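Local structure of NBS-LRR class disease resistance protein (6FU9) at residues Q7-I13 against D45-G51; K23-V28 against A62-V67. The protein probably serves in rice as an intracellular immune receptor, through a small ferredoxin-like domain that here binds another protein on one face of its sheet. All coordinates share one frame; numbering follows the deposited sequence.

Contact 1 of 2, residues Q7-I13 against D45-G51; sequences QKIVFKI and DQVVVVG
Val-10 and Val-48 sit side by side as a non-hydrogen-bonded pair, pointing the same way, with Val-10 CG1 4.1 Å from Val-48 CG2. The other branch, Val-10 CG2, faces the gap between both methyls of Val-48, while CG1 also leans on the CG methylene of Gln-46. On the reverse face Phe-11 is the large bump. Its CG lies anti to the carbonyl carbon (chi1 -60°), which sends the ring toward Val-49, and Val-49 CG2 meets the ring edge near its plane, 4.2 Å from CE2. Past the strand end, Ile-13 CD1 fills the hollow beside Val-47, 3.8 Å from its CG2. Between the faces runs a regular antiparallel backbone; Phe-11 N donates to Val-47 O at 2.9 Å, almost straight at 171°. Lys-12 folds at chi2 and chi3, laying its CD 3.9 Å from Gln-46 CG and bringing NZ into a salt bridge on the syn side of Asp-45 OD1, 2.7 Å away. An acidic side chain of the other protein also pairs with Lys-12 NZ, and a carboxylate there accepts from Gln-46 NE2. The chemistry is thus two-sided: aliphatic and aromatic groups on the Phe-11 face pack into the core, whereas the Lys-12 face sets valines beside a positive charge, probably stabilised between two carboxylates, where the other protein binds.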
ATOM      1  N   GLN A   7      -0.971  12.702  -2.245  1.00 15.10           N
ATOM      2  CA  GLN A   7      -0.353  11.510  -2.774  1.00 14.73           C
ATOM      3  C   GLN A   7      -0.297  10.399  -1.692  1.00 12.71           C
ATOM      4  O   GLN A   7      -0.169  10.741  -0.519  1.00 14.08           O
ATOM      5  CB  GLN A   7       1.160  11.796  -3.042  1.00 20.51           C
ATOM      6  CG  GLN A   7       1.605  12.699  -4.171  1.00 19.33           C
ATOM      7  CD  GLN A   7       3.048  13.118  -3.902  1.00 19.15           C
ATOM      8  OE1 GLN A   7       3.339  13.935  -3.104  1.00 17.30           O
ATOM      9  NE2 GLN A   7       3.940  12.607  -4.728  1.00 21.01           N
ATOM     10  N   LYS A   8      -0.328   9.168  -2.132  1.00 12.30           N
ATOM     11  CA  LYS A   8      -0.088   7.976  -1.307  1.00 12.93           C
ATOM     12  C   LYS A   8       0.931   7.142  -1.955  1.00 13.37           C
ATOM     13  O   LYS A   8       0.760   6.705  -3.135  1.00 17.91           O
ATOM     14  CB  LYS A   8      -1.382   7.202  -1.122  1.00 15.05           C
ATOM     15  CG  LYS A   8      -1.240   5.986  -0.226  1.00 16.60           C
ATOM     16  CD  LYS A   8      -2.617   5.345  -0.001  1.00 20.07           C
ATOM     17  CE  LYS A   8      -2.602   4.113   0.795  1.00 22.55           C
ATOM     18  NZ  LYS A   8      -4.013   3.696   0.880  1.00 22.18           N
ATOM     19  N   ILE A   9       2.079   6.899  -1.294  1.00 12.49           N
ATOM     20  CA  ILE A   9       3.166   6.137  -1.810  1.00 12.51           C
ATOM     21  C   ILE A   9       3.438   5.000  -0.829  1.00 12.72           C
ATOM     22  O   ILE A   9       3.586   5.251   0.374  1.00 14.74           O
ATOM     23  CB  ILE A   9       4.446   6.945  -1.937  1.00 14.64           C
ATOM     24  CG1 ILE A   9       4.235   8.210  -2.800  1.00 16.46           C
ATOM     25  CG2 ILE A   9       5.547   6.090  -2.507  1.00 18.43           C
ATOM     26  CD1 ILE A   9       5.302   9.232  -2.680  1.00 27.56           C
ATOM     27  N   VAL A  10       3.477   3.777  -1.312  1.00 12.40           N
ATOM     28  CA  VAL A  10       3.773   2.617  -0.445  1.00 13.09           C
ATOM     29  C   VAL A  10       5.055   1.988  -0.902  1.00 12.32           C
ATOM     30  O   VAL A  10       5.195   1.672  -2.125  1.00 13.73           O
ATOM     31  CB  VAL A  10       2.644   1.597  -0.446  1.00 13.95           C
ATOM     32  CG1 VAL A  10       2.934   0.474   0.604  1.00 15.48           C
ATOM     33  CG2 VAL A  10       1.292   2.216  -0.161  1.00 15.93           C
ATOM     34  N   PHE A  11       5.974   1.780   0.043  1.00 13.10           N
ATOM     35  CA  PHE A  11       7.208   1.056  -0.190  1.00 14.09           C
ATOM     36  C   PHE A  11       7.137  -0.309   0.504  1.00 14.20           C
ATOM     37  O   PHE A  11       6.470  -0.431   1.544  1.00 16.60           O
ATOM     38  CB  PHE A  11       8.421   1.800   0.332  1.00 14.07           C
ATOM     39  CG  PHE A  11       8.652   3.151  -0.277  1.00 13.92           C
ATOM     40  CD1 PHE A  11       9.247   3.256  -1.524  1.00 15.22           C
ATOM     41  CD2 PHE A  11       8.295   4.312   0.358  1.00 15.62           C
ATOM     42  CE1 PHE A  11       9.488   4.493  -2.114  1.00 16.43           C
ATOM     43  CE2 PHE A  11       8.516   5.547  -0.213  1.00 16.62           C
ATOM     44  CZ  PHE A  11       9.125   5.628  -1.449  1.00 16.13           C
ATOM     45  N   LYS A  12       7.812  -1.286  -0.071  1.00 14.60           N
ATOM     46  CA  LYS A  12       8.129  -2.551   0.614  1.00 15.58           C
ATOM     47  C   LYS A  12       9.591  -2.497   0.944  1.00 15.78           C
ATOM     48  O   LYS A  12      10.452  -2.308   0.075  1.00 17.70           O
ATOM     49  CB  LYS A  12       7.734  -3.723  -0.268  1.00 18.85           C
ATOM     50  CG  LYS A  12       6.222  -4.015  -0.279  1.00 22.84           C
ATOM     51  CD  LYS A  12       5.633  -4.819   0.913  1.00 25.89           C
ATOM     52  CE  LYS A  12       5.828  -6.300   0.715  1.00 23.87           C
ATOM     53  NZ  LYS A  12       5.398  -7.100   1.870  1.00 25.84           N
ATOM     54  N   ILE A  13       9.917  -2.658   2.253  1.00 16.07           N
ATOM     55  CA  ILE A  13      11.329  -2.604   2.717  1.00 17.68           C
ATOM     56  C   ILE A  13      11.454  -3.727   3.676  1.00 20.18           C
ATOM     57  O   ILE A  13      10.906  -3.650   4.784  1.00 24.38           O
ATOM     58  CB  ILE A  13      11.696  -1.270   3.386  1.00 20.56           C
ATOM     59  CG1 ILE A  13      11.109  -0.056   2.654  1.00 21.62           C
ATOM     60  CG2 ILE A  13      13.194  -1.169   3.515  1.00 23.06           C
ATOM     61  CD1 ILE A  13      11.498   1.293   3.227  1.00 24.90           C
ATOM     62  N   ASP A  45       6.345  -4.734   6.872  1.00 16.30           N
ATOM     63  CA  ASP A  45       7.380  -4.198   6.006  1.00 17.81           C
ATOM     64  C   ASP A  45       6.830  -3.279   4.880  1.00 16.03           C
ATOM     65  O   ASP A  45       7.557  -2.957   3.925  1.00 18.26           O
ATOM     66  CB  ASP A  45       8.258  -5.278   5.439  1.00 21.76           C
ATOM     67  CG  ASP A  45       7.595  -6.193   4.510  1.00 22.70           C
ATOM     68  OD1 ASP A  45       6.411  -6.020   4.178  1.00 21.41           O
ATOM     69  OD2 ASP A  45       8.293  -7.145   4.056  1.00 30.39           O
ATOM     70  N   GLN A  46       5.576  -2.870   5.001  1.00 15.82           N
ATOM     71  CA  GLN A  46       4.990  -1.839   4.087  1.00 18.16           C
ATOM     72  C   GLN A  46       5.166  -0.505   4.767  1.00 20.06           C
ATOM     73  O   GLN A  46       4.732  -0.345   5.914  1.00 29.79           O
ATOM     74  CB  GLN A  46       3.513  -1.991   3.934  1.00 24.51           C
ATOM     75  CG  GLN A  46       2.961  -2.706   2.812  1.00 25.90           C
ATOM     76  CD  GLN A  46       1.416  -2.771   2.845  1.00 20.95           C
ATOM     77  OE1 GLN A  46       0.670  -1.782   2.934  1.00 30.83           O
ATOM     78  NE2 GLN A  46       0.938  -3.929   2.641  1.00 18.55           N
ATOM     79  N   VAL A  47       5.772   0.475   4.108  1.00 17.69           N
ATOM     80  CA  VAL A  47       5.896   1.819   4.632  1.00 16.27           C
ATOM     81  C   VAL A  47       4.955   2.679   3.817  1.00 13.92           C
ATOM     82  O   VAL A  47       5.186   2.821   2.600  1.00 14.47           O
ATOM     83  CB  VAL A  47       7.316   2.319   4.510  1.00 18.11           C
ATOM     84  CG1 VAL A  47       7.455   3.744   5.004  1.00 17.92           C
ATOM     85  CG2 VAL A  47       8.267   1.353   5.276  1.00 20.98           C
ATOM     86  N   VAL A  48       3.875   3.110   4.411  1.00 13.63           N
ATOM     87  CA  VAL A  48       2.801   3.849   3.755  1.00 13.25           C
ATOM     88  C   VAL A  48       2.990   5.322   4.066  1.00 13.00           C
ATOM     89  O   VAL A  48       2.959   5.732   5.230  1.00 14.69           O
ATOM     90  CB  VAL A  48       1.403   3.345   4.178  1.00 14.46           C
ATOM     91  CG1 VAL A  48       0.348   4.166   3.401  1.00 16.99           C
ATOM     92  CG2 VAL A  48       1.221   1.877   4.002  1.00 16.52           C
ATOM     93  N   VAL A  49       3.143   6.125   3.005  1.00 12.73           N
ATOM     94  CA  VAL A  49       3.465   7.525   3.071  1.00 12.14           C
ATOM     95  C   VAL A  49       2.383   8.374   2.460  1.00 12.76           C
ATOM     96  O   VAL A  49       1.977   8.088   1.318  1.00 13.92           O
ATOM     97  CB  VAL A  49       4.803   7.805   2.405  1.00 13.12           C
ATOM     98  CG1 VAL A  49       5.246   9.223   2.668  1.00 14.43           C
ATOM     99  CG2 VAL A  49       5.864   6.773   2.798  1.00 14.11           C
ATOM    100  N   VAL A  50       1.900   9.374   3.138  1.00 12.28           N
ATOM    101  CA  VAL A  50       0.888  10.296   2.612  1.00 12.04           C
ATOM    102  C   VAL A  50       1.403  11.681   2.701  1.00 12.16           C
ATOM    103  O   VAL A  50       1.986  12.109   3.682  1.00 13.21           O
ATOM    104  CB  VAL A  50      -0.433  10.139   3.396  1.00 17.91           C
ATOM    105  CG1 VAL A  50      -1.429  11.185   3.095  1.00 20.08           C
ATOM    106  CG2 VAL A  50      -1.018   8.724   3.139  1.00 20.26           C
ATOM    107  N   GLY A  51       1.147  12.491   1.667  1.00 13.21           N
ATOM    108  CA  GLY A  51       1.539  13.878   1.714  1.00 14.01           C
ATOM    109  C   GLY A  51       1.271  14.625   0.423  1.00 13.23           C
ATOM    110  O   GLY A  51       0.376  14.250  -0.330  1.00 15.25           O
TER

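Contact 2 of 2, residues K23-V28 against A62-V67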
ATOM      1  N   LYS A  23      13.987   4.007  12.208  1.00 25.60           N
ATOM      2  CA  LYS A  23      14.798   4.806  11.300  1.00 24.37           C
ATOM      3  C   LYS A  23      14.062   5.188  10.001  1.00 21.56           C
ATOM      4  O   LYS A  23      14.152   6.320   9.554  1.00 21.54           O
ATOM      5  CB  LYS A  23      16.005   4.022  10.908  1.00 32.05           C
ATOM      6  CG  LYS A  23      17.026   4.833  10.129  1.00 37.02           C
ATOM      7  CD  LYS A  23      18.454   4.418  10.444  1.00 47.21           C
ATOM      8  CE  LYS A  23      18.690   2.912  10.400  1.00 48.87           C
ATOM      9  NZ  LYS A  23      20.065   2.678  10.898  1.00 53.59           N
ATOM     10  N   ALA A  24      13.334   4.247   9.447  1.00 20.34           N
ATOM     11  CA  ALA A  24      12.543   4.485   8.270  1.00 18.24           C
ATOM     12  C   ALA A  24      11.488   5.513   8.599  1.00 17.74           C
ATOM     13  O   ALA A  24      11.313   6.475   7.815  1.00 17.80           O
ATOM     14  CB  ALA A  24      11.925   3.202   7.809  1.00 20.63           C
ATOM     15  N   MET A  25      10.790   5.391   9.729  1.00 20.40           N
ATOM     16  CA  MET A  25       9.727   6.340   9.986  1.00 20.56           C
ATOM     17  C   MET A  25      10.320   7.743  10.218  1.00 21.01           C
ATOM     18  O   MET A  25       9.743   8.737   9.763  1.00 19.75           O
ATOM     19  CB  MET A  25       8.685   5.854  11.044  1.00 27.36           C
ATOM     20  CG  MET A  25       7.418   4.913  10.571  1.00 22.34           C
ATOM     21  SD  MET A  25       6.488   4.544  11.983  1.00 42.80           S
ATOM     22  CE  MET A  25       7.670   3.744  13.086  1.00 45.65           C
ATOM     23  N   SER A  26      11.459   7.847  10.894  1.00 20.26           N
ATOM     24  CA  SER A  26      12.081   9.120  11.140  0.50 20.12           C
ATOM     25  C   SER A  26      12.553   9.799   9.838  1.00 18.31           C
ATOM     26  O   SER A  26      12.365  11.001   9.641  1.00 19.31           O
ATOM     27  CB  SER A  26      13.247   8.923  12.100  0.50 24.59           C
ATOM     28  OG  SER A  26      13.737  10.178  12.439  0.50 27.07           O
ATOM     29  N   LEU A  27      13.200   9.024   8.996  1.00 16.51           N
ATOM     30  CA  LEU A  27      13.669   9.534   7.700  1.00 17.00           C
ATOM     31  C   LEU A  27      12.502  10.023   6.853  1.00 15.59           C
ATOM     32  O   LEU A  27      12.545  11.136   6.327  1.00 16.33           O
ATOM     33  CB  LEU A  27      14.446   8.453   6.970  1.00 18.24           C
ATOM     34  CG  LEU A  27      15.107   8.803   5.648  1.00 18.83           C
ATOM     35  CD1 LEU A  27      16.176   7.719   5.415  1.00 22.94           C
ATOM     36  CD2 LEU A  27      14.150   8.808   4.528  1.00 22.40           C
ATOM     37  N   VAL A  28      11.455   9.245   6.782  1.00 15.13           N
ATOM     38  CA  VAL A  28      10.305   9.652   5.994  1.00 14.59           C
ATOM     39  C   VAL A  28       9.648  10.855   6.566  1.00 15.79           C
ATOM     40  O   VAL A  28       9.307  11.819   5.825  1.00 16.19           O
ATOM     41  CB  VAL A  28       9.328   8.468   5.823  1.00 15.25           C
ATOM     42  CG1 VAL A  28       8.082   8.910   5.055  1.00 15.22           C
ATOM     43  CG2 VAL A  28       9.946   7.320   5.109  1.00 16.87           C
ATOM     44  N   ALA A  62      17.184   7.734  -0.545  1.00 16.97           N
ATOM     45  CA  ALA A  62      17.585   7.917   0.841  1.00 16.61           C
ATOM     46  C   ALA A  62      17.272   6.649   1.636  1.00 16.02           C
ATOM     47  O   ALA A  62      18.105   6.193   2.441  1.00 17.58           O
ATOM     48  CB  ALA A  62      16.879   9.130   1.440  1.00 17.36           C
ATOM     49  N   LEU A  63      16.113   6.054   1.391  1.00 15.38           N
ATOM     50  CA  LEU A  63      15.760   4.797   2.095  1.00 14.71           C
ATOM     51  C   LEU A  63      16.717   3.700   1.771  1.00 15.96           C
ATOM     52  O   LEU A  63      17.126   2.909   2.691  1.00 17.07           O
ATOM     53  CB  LEU A  63      14.309   4.390   1.743  1.00 15.01           C
ATOM     54  CG  LEU A  63      13.236   5.252   2.370  1.00 15.13           C
ATOM     55  CD1 LEU A  63      11.896   5.041   1.695  1.00 16.52           C
ATOM     56  CD2 LEU A  63      13.098   5.026   3.848  1.00 17.01           C
ATOM     57  N   ARG A  64      17.163   3.589   0.529  1.00 16.24           N
ATOM     58  CA  ARG A  64      18.104   2.561   0.135  1.00 16.56           C
ATOM     59  C   ARG A  64      19.455   2.761   0.806  1.00 18.41           C
ATOM     60  O   ARG A  64      20.124   1.771   1.094  1.00 20.62           O
ATOM     61  CB  ARG A  64      18.201   2.578  -1.407  1.00 17.59           C
ATOM     62  CG  ARG A  64      16.993   1.939  -2.035  1.00 17.40           C
ATOM     63  CD  ARG A  64      16.967   2.106  -3.529  1.00 20.13           C
ATOM     64  NE  ARG A  64      15.769   1.457  -4.067  1.00 19.74           N
ATOM     65  CZ  ARG A  64      15.239   1.697  -5.281  1.00 22.33           C
ATOM     66  NH1 ARG A  64      15.705   2.688  -6.046  1.00 27.35           N
ATOM     67  NH2 ARG A  64      14.183   1.025  -5.676  1.00 22.29           N
ATOM     68  N   LYS A  65      19.876   4.001   1.033  1.00 17.10           N
ATOM     69  CA  LYS A  65      21.177   4.270   1.667  1.00 19.12           C
ATOM     70  C   LYS A  65      21.153   4.039   3.158  1.00 21.47           C
ATOM     71  O   LYS A  65      22.153   3.587   3.715  1.00 21.79           O
ATOM     72  CB  LYS A  65      21.635   5.718   1.370  1.00 21.65           C
ATOM     73  CG  LYS A  65      22.048   5.906  -0.089  1.00 23.73           C
ATOM     74  CD  LYS A  65      22.666   7.272  -0.419  1.00 31.15           C
ATOM     75  CE  LYS A  65      21.683   8.378  -0.308  1.00 29.01           C
ATOM     76  NZ  LYS A  65      22.330   9.613  -0.839  1.00 22.54           N
ATOM     77  N   LYS A  66      20.005   4.292   3.801  1.00 19.76           N
ATOM     78  CA  LYS A  66      19.963   4.358   5.248  1.00 21.13           C
ATOM     79  C   LYS A  66      19.165   3.262   5.902  1.00 21.02           C
ATOM     80  O   LYS A  66      19.385   2.975   7.102  1.00 23.96           O
ATOM     81  CB  LYS A  66      19.425   5.735   5.656  1.00 26.69           C
ATOM     82  CG  LYS A  66      20.287   6.895   5.181  1.00 32.57           C
ATOM     83  CD  LYS A  66      19.580   8.226   5.377  1.00 42.30           C
ATOM     84  CE  LYS A  66      20.531   9.395   5.212  1.00 56.02           C
ATOM     85  NZ  LYS A  66      21.476   9.476   6.362  1.00 61.21           N
ATOM     86  N   VAL A  67      18.220   2.657   5.226  1.00 20.03           N
ATOM     87  CA  VAL A  67      17.301   1.694   5.865  1.00 20.75           C
ATOM     88  C   VAL A  67      17.382   0.315   5.290  1.00 19.65           C
ATOM     89  O   VAL A  67      17.480  -0.638   6.069  1.00 21.66           O
ATOM     90  CB  VAL A  67      15.842   2.204   5.777  1.00 21.79           C
ATOM     91  CG1 VAL A  67      14.854   1.186   6.353  1.00 25.36           C
ATOM     92  CG2 VAL A  67      15.686   3.575   6.443  1.00 22.00           C
TER
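Ala-24 and Val-67 mark where the two backbones come nearest, their CA atoms 6.0 Å apart. The helical segments 23-28 and 62-66 run roughly antiparallel, at 144°, but their axes stay 10.6 Å apart at closest approach, so side chains must bridge most of the distance. Val-67 lies just beyond the second helix, yet its N still bonds back to Leu-63 O, so the helical hydrogen-bond pattern runs one residue further; from there the side chain packs on the first helix. Its CG1 lies 3.8 Å from Ala-24 CB, while CG2 rests against the Ala-24 CA.

Leu-27 is the main knob. With CG anti to the backbone N (chi1 -176°), it reaches across and splits its two methyls between different neighbours. CD2 touches Leu-63 CD2 at 4.0 Å and has Ala-62 CB beside it at much the same range. CD1 crosses the aliphatic part of Lys-66, coming within 3.4 Å of CD, tighter than ordinary carbon contact. Leu-63 CD2 is shared, since Val-28 CG2 meets the same methyl at 4.1 Å. At the outer end Lys-23 bends at chi2 and chi3, which brings its CE to 3.4 Å from Lys-66 O; no hydrogen bond crosses between the segments, and the join is essentially hydrophobic.

Both helices lie on one face of the antiparallel sheet, as in a ferredoxin-like fold. Val-28 continues down onto Val-34 and Val-37 of strand 34-40, and Leu-63 onto Ile-13 and Ala-70 in the loops, so the inner side of the helix pair merges with the packing over the strands.

How the contacts relate
Contact 1 supplies the two central strands of the sheet and contact 2 the helix pair over one face of it; their centres lie 12 Å apart. They share a hydrophobic layer: Val-49 CG1 is 3.7 Å from Val-28 CG1, and Phe-11 CD2 is 3.9 Å from Leu-63 CD1. Ile-13 extends the layer, its CG2 4.0 Å from Val-67 CG1. Each strand is followed in the chain by one of the helices, so the segments alternate, consistent with the doubled beta-alpha-beta plan of the ferredoxin-like fold. The other protein binds the opposite face of contact 1 and does not touch the segments of contact 2.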